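Local structure of Rubredoxin\:oxygen oxidoreductase (Desulfovibrio gigas, 1E5D) at residues Gly86-Leu91 against Lys117-Gln122; Trp358-Gly361 against Asp365-Ala368. The protein reduces one molecule of dioxygen to two molecules of water in a four-electron reaction, using a diiron centre and a flavin mononucleotide cofactor. All coordinates share one frame; numbering follows the deposited sequence.

In the fold
The two contacts belong to different parts of the chain. Interaction 1 lies in the beta-lactamase-like part, and interaction 2 in the flavodoxin-like part. Their centres are 48 Å apart and their nearest atoms about 32 Å, on opposite sides of the chain's centre, so they do not touch. Interaction 1 is the nearer to the diiron site, though it does not line it. The side chain of Leu88 is about 10 Å from that of the iron ligand His79 and about 13 Å from the mu-oxo-diiron group. Interaction 2 is remote from the known metal and flavin sites. Each is a small contact made by a helix on the connection between two parallel strands.

Interaction 1: Gly86-Leu91 against Lys117-Gln122; sequences GALPAL and KDWPVQ
Leu88 and Pro89, at the start of helix 88-95, meet the six-membered ring of Trp119. Ala87 comes just before them as the N-cap residue. Its backbone O accepts a hydrogen bond from Leu91 N (2.8 Å), which closes the first turn. Leu88 makes the closest approach. Its CG is anti to the backbone N (chi1 178°), which carries the isopropyl end out to the indole. CD2 lies 3.8 Å from Trp119 CZ3. The branch carbon CG also touches the ring, at 4.0 Å from CZ3 and 4.1 Å from CH2 of Trp119. The leucine and the indole meet at a slant. Pro89 follows with a looser contact: its CA is 4.4 Å from Trp119 CZ2, and its ring comes nearest with CG, 4.5 Å from Trp119 CH2. All the touching atoms are carbons, and no hydrogen bond crosses. Further along, Leu91 turns to Leu59 and Leu60 of helix 56-64.

On the other side, Trp119 CB points toward the helix. The indole is also stacked with the ring of Tyr116 and touches Ile100. After it, Pro120 is the centre of an inverse gamma turn, with a weak hydrogen bond of 2.6 Å from Val121 N to Trp119 O. The chain then enters strand 121-124, one of the two edge strands of its sheet within this chain, beside strand 99-103. Met110 and Phe114 of helix 104-114 also touch Leu88 and Pro89 respectively. The arrangement joins a connecting helix to the approach to an edge strand in the alpha-beta/beta-alpha fold of the metallo-beta-lactamase superfamily.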
loop_
_atom_site.group_PDB
_atom_site.type_symbol
_atom_site.label_atom_id
_atom_site.label_comp_id
_atom_site.label_asym_id
_atom_site.label_seq_id
_atom_site.Cartn_x
_atom_site.Cartn_y
_atom_site.Cartn_z
ATOM N N GLY A 86 12.996 12.573 -22.047
ATOM C CA GLY A 86 11.958 13.570 -21.941
ATOM C C GLY A 86 12.240 14.888 -22.615
ATOM O O GLY A 86 11.299 15.579 -23.022
ATOM N N ALA A 87 13.513 15.252 -22.719
ATOM C CA ALA A 87 13.883 16.538 -23.302
ATOM C C ALA A 87 14.256 16.363 -24.770
ATOM O O ALA A 87 14.728 17.290 -25.423
ATOM C CB ALA A 87 15.017 17.170 -22.516
ATOM N N LEU A 88 14.035 15.156 -25.284
ATOM C CA LEU A 88 14.348 14.870 -26.687
ATOM C C LEU A 88 13.653 15.876 -27.595
ATOM O O LEU A 88 14.357 16.512 -28.389
ATOM C CB LEU A 88 14.002 13.432 -27.040
ATOM C CG LEU A 88 14.223 12.978 -28.478
ATOM C CD1 LEU A 88 15.561 13.453 -29.006
ATOM C CD2 LEU A 88 14.127 11.456 -28.590
ATOM N N PRO A 89 12.348 16.081 -27.505
ATOM C CA PRO A 89 11.699 17.112 -28.332
ATOM C C PRO A 89 12.370 18.473 -28.218
ATOM O O PRO A 89 12.640 19.120 -29.233
ATOM C CB PRO A 89 10.283 17.205 -27.755
ATOM C CG PRO A 89 10.044 15.867 -27.145
ATOM C CD PRO A 89 11.375 15.389 -26.644
ATOM N N ALA A 90 12.655 18.947 -27.010
ATOM C CA ALA A 90 13.314 20.250 -26.895
ATOM C C ALA A 90 14.687 20.238 -27.553
ATOM O O ALA A 90 15.134 21.234 -28.118
ATOM C CB ALA A 90 13.458 20.674 -25.438
ATOM N N LEU A 91 15.385 19.104 -27.470
ATOM C CA LEU A 91 16.743 19.071 -28.002
ATOM C C LEU A 91 16.740 19.051 -29.526
ATOM O O LEU A 91 17.570 19.684 -30.177
ATOM C CB LEU A 91 17.489 17.859 -27.470
ATOM C CG LEU A 91 18.254 17.988 -26.159
ATOM C CD1 LEU A 91 18.877 16.632 -25.846
ATOM C CD2 LEU A 91 19.312 19.072 -26.201
ATOM N N LYS A 117 6.663 12.877 -36.169
ATOM C CA LYS A 117 6.401 12.789 -37.604
ATOM C C LYS A 117 7.696 12.818 -38.388
ATOM O O LYS A 117 8.053 11.882 -39.112
ATOM C CB LYS A 117 5.446 13.903 -38.042
ATOM C CG LYS A 117 4.334 13.404 -38.953
ATOM C CD LYS A 117 3.041 13.138 -38.198
ATOM C CE LYS A 117 1.888 12.863 -39.157
ATOM N NZ LYS A 117 0.572 13.260 -38.580
ATOM N N ASP A 118 8.494 13.889 -38.310
ATOM C CA ASP A 118 9.631 13.819 -39.243
ATOM C C ASP A 118 10.964 13.960 -38.533
ATOM O O ASP A 118 11.607 15.006 -38.620
ATOM C CB ASP A 118 9.440 14.888 -40.324
ATOM C CG ASP A 118 8.140 14.700 -41.085
ATOM O OD1 ASP A 118 7.930 13.611 -41.662
ATOM O OD2 ASP A 118 7.312 15.636 -41.110
ATOM N N TRP A 119 11.373 12.909 -37.831
ATOM C CA TRP A 119 12.621 12.909 -37.081
ATOM C C TRP A 119 13.671 12.056 -37.781
ATOM O O TRP A 119 13.343 10.955 -38.234
ATOM C CB TRP A 119 12.414 12.377 -35.662
ATOM C CG TRP A 119 11.707 13.290 -34.717
ATOM C CD1 TRP A 119 11.147 14.503 -34.977
ATOM C CD2 TRP A 119 11.485 13.047 -33.321
ATOM N NE1 TRP A 119 10.591 15.034 -33.838
ATOM C CE2 TRP A 119 10.784 14.157 -32.808
ATOM C CE3 TRP A 119 11.812 11.995 -32.460
ATOM C CZ2 TRP A 119 10.406 14.244 -31.468
ATOM C CZ3 TRP A 119 11.432 12.089 -31.136
ATOM C CH2 TRP A 119 10.736 13.201 -30.643
ATOM N N PRO A 120 14.903 12.527 -37.868
ATOM C CA PRO A 120 15.946 11.730 -38.526
ATOM C C PRO A 120 16.398 10.582 -37.633
ATOM O O PRO A 120 17.564 10.494 -37.248
ATOM C CB PRO A 120 17.095 12.719 -38.700
ATOM C CG PRO A 120 16.903 13.704 -37.599
ATOM C CD PRO A 120 15.422 13.805 -37.374
ATOM N N VAL A 121 15.461 9.697 -37.306
ATOM C CA VAL A 121 15.788 8.528 -36.502
ATOM C C VAL A 121 16.536 7.502 -37.346
ATOM O O VAL A 121 16.172 7.211 -38.481
ATOM C CB VAL A 121 14.522 7.893 -35.903
ATOM C CG1 VAL A 121 14.856 6.637 -35.118
ATOM C CG2 VAL A 121 13.802 8.908 -35.026
ATOM N N GLN A 122 17.601 6.954 -36.784
ATOM C CA GLN A 122 18.374 5.925 -37.456
ATOM C C GLN A 122 18.699 4.834 -36.441
ATOM O O GLN A 122 19.346 5.092 -35.434
ATOM C CB GLN A 122 19.659 6.478 -38.067
ATOM C CG GLN A 122 20.090 5.761 -39.336
ATOM C CD GLN A 122 21.533 5.305 -39.341
ATOM O OE1 GLN A 122 22.429 6.035 -39.766
ATOM N NE2 GLN A 122 21.779 4.086 -38.870
#

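Interaction 2: Trp358-Gly361 against Asp365-Ala368; sequences WLTG and DMPA
No flat group takes part where Leu359 and Thr360 meet Met366; the thioether chain of Met366 carries the contact. The indole of Trp358 is turned to helix 320-331, where it touches Leu326, Gln327 and Lys330. The carboxylate of Asp365 makes a salt bridge to Lys399.

Met366 reaches toward the last turns of helix 350-361. Its chain is bent at chi2 (-93°), which sets SD against Leu359, and it crosses Leu359 and Thr360 at about a right angle. The sulfur does most of the touching. SD lies 3.4 Å from Leu359 CB, a close approach, and 3.7 Å from Leu359 CD1. It thus rests against both the base and one branch of the leucine. Nearer the backbone, Met366 CG comes 3.7 Å from Thr360 OG1. This is a plain van der Waals contact. The threonine hydroxyl makes a weak hydrogen bond to Ala356 O, one turn back in the same helix. No hydrogen bond joins the two segments. Leu359 is buried, while Thr360 is exposed, so the contact runs from the interior out to the surface.

Helix 350-361 links strand 338-345 to strand 371-374 in a beta-alpha-beta crossover of the flavodoxin-like fold. Met366 lies on the loop between helix and last strand. Asp365 makes backbone hydrogen bonds with Lys337, just before strand 338-345, and with Gly339 within it, and Pro367 and Ala368 lean on helix 379-400.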
loop_
_atom_site.group_PDB
_atom_site.type_symbol
_atom_site.label_atom_id
_atom_site.label_comp_id
_atom_site.label_asym_id
_atom_site.label_seq_id
_atom_site.Cartn_x
_atom_site.Cartn_y
_atom_site.Cartn_z
ATOM N N TRP A 358 1.437 -17.015 -1.502
ATOM C CA TRP A 358 2.256 -15.956 -2.077
ATOM C C TRP A 358 3.721 -16.397 -2.126
ATOM O O TRP A 358 4.384 -16.303 -3.152
ATOM C CB TRP A 358 2.164 -14.672 -1.267
ATOM C CG TRP A 358 1.069 -13.709 -1.550
ATOM C CD1 TRP A 358 -0.130 -13.613 -0.893
ATOM C CD2 TRP A 358 1.058 -12.687 -2.555
ATOM N NE1 TRP A 358 -0.885 -12.597 -1.433
ATOM C CE2 TRP A 358 -0.179 -12.015 -2.455
ATOM C CE3 TRP A 358 1.969 -12.275 -3.535
ATOM C CZ2 TRP A 358 -0.517 -10.956 -3.300
ATOM C CZ3 TRP A 358 1.631 -11.228 -4.370
ATOM C CH2 TRP A 358 0.394 -10.577 -4.249
ATOM N N LEU A 359 4.217 -16.865 -0.973
ATOM C CA LEU A 359 5.627 -17.241 -0.915
ATOM C C LEU A 359 5.925 -18.373 -1.891
ATOM O O LEU A 359 6.828 -18.276 -2.720
ATOM C CB LEU A 359 6.011 -17.614 0.520
ATOM C CG LEU A 359 5.849 -16.480 1.540
ATOM C CD1 LEU A 359 6.551 -16.826 2.842
ATOM C CD2 LEU A 359 6.373 -15.166 0.977
ATOM N N THR A 360 5.145 -19.436 -1.788
ATOM C CA THR A 360 5.265 -20.574 -2.696
ATOM C C THR A 360 5.174 -20.125 -4.144
ATOM O O THR A 360 5.926 -20.557 -5.016
ATOM C CB THR A 360 4.185 -21.627 -2.394
ATOM O OG1 THR A 360 4.400 -22.159 -1.076
ATOM C CG2 THR A 360 4.296 -22.794 -3.360
ATOM N N GLY A 361 4.244 -19.224 -4.455
ATOM C CA GLY A 361 4.126 -18.770 -5.833
ATOM C C GLY A 361 5.351 -18.018 -6.306
ATOM O O GLY A 361 5.561 -17.849 -7.507
ATOM N N ASP A 365 11.274 -21.382 -0.732
ATOM C CA ASP A 365 11.249 -22.648 0.000
ATOM C C ASP A 365 10.601 -22.458 1.371
ATOM O O ASP A 365 10.994 -21.586 2.141
ATOM C CB ASP A 365 12.651 -23.235 0.134
ATOM C CG ASP A 365 13.298 -23.611 -1.184
ATOM O OD1 ASP A 365 12.684 -23.477 -2.265
ATOM O OD2 ASP A 365 14.467 -24.065 -1.149
ATOM N N MET A 366 9.608 -23.277 1.676
ATOM C CA MET A 366 8.826 -23.261 2.894
ATOM C C MET A 366 9.047 -24.506 3.745
ATOM O O MET A 366 8.182 -25.373 3.873
ATOM C CB MET A 366 7.330 -23.162 2.574
ATOM C CG MET A 366 6.995 -22.124 1.517
ATOM S SD MET A 366 6.566 -20.520 2.204
ATOM C CE MET A 366 5.696 -20.968 3.700
ATOM N N PRO A 367 10.212 -24.608 4.362
ATOM C CA PRO A 367 10.516 -25.793 5.164
ATOM C C PRO A 367 9.588 -25.910 6.365
ATOM O O PRO A 367 9.256 -26.988 6.859
ATOM C CB PRO A 367 11.949 -25.529 5.631
ATOM C CG PRO A 367 12.111 -24.049 5.566
ATOM C CD PRO A 367 11.293 -23.613 4.379
ATOM N N ALA A 368 9.137 -24.764 6.875
ATOM C CA ALA A 368 8.280 -24.818 8.058
ATOM C C ALA A 368 6.858 -24.378 7.744
ATOM O O ALA A 368 6.577 -23.517 6.919
ATOM C CB ALA A 368 8.900 -23.973 9.149
#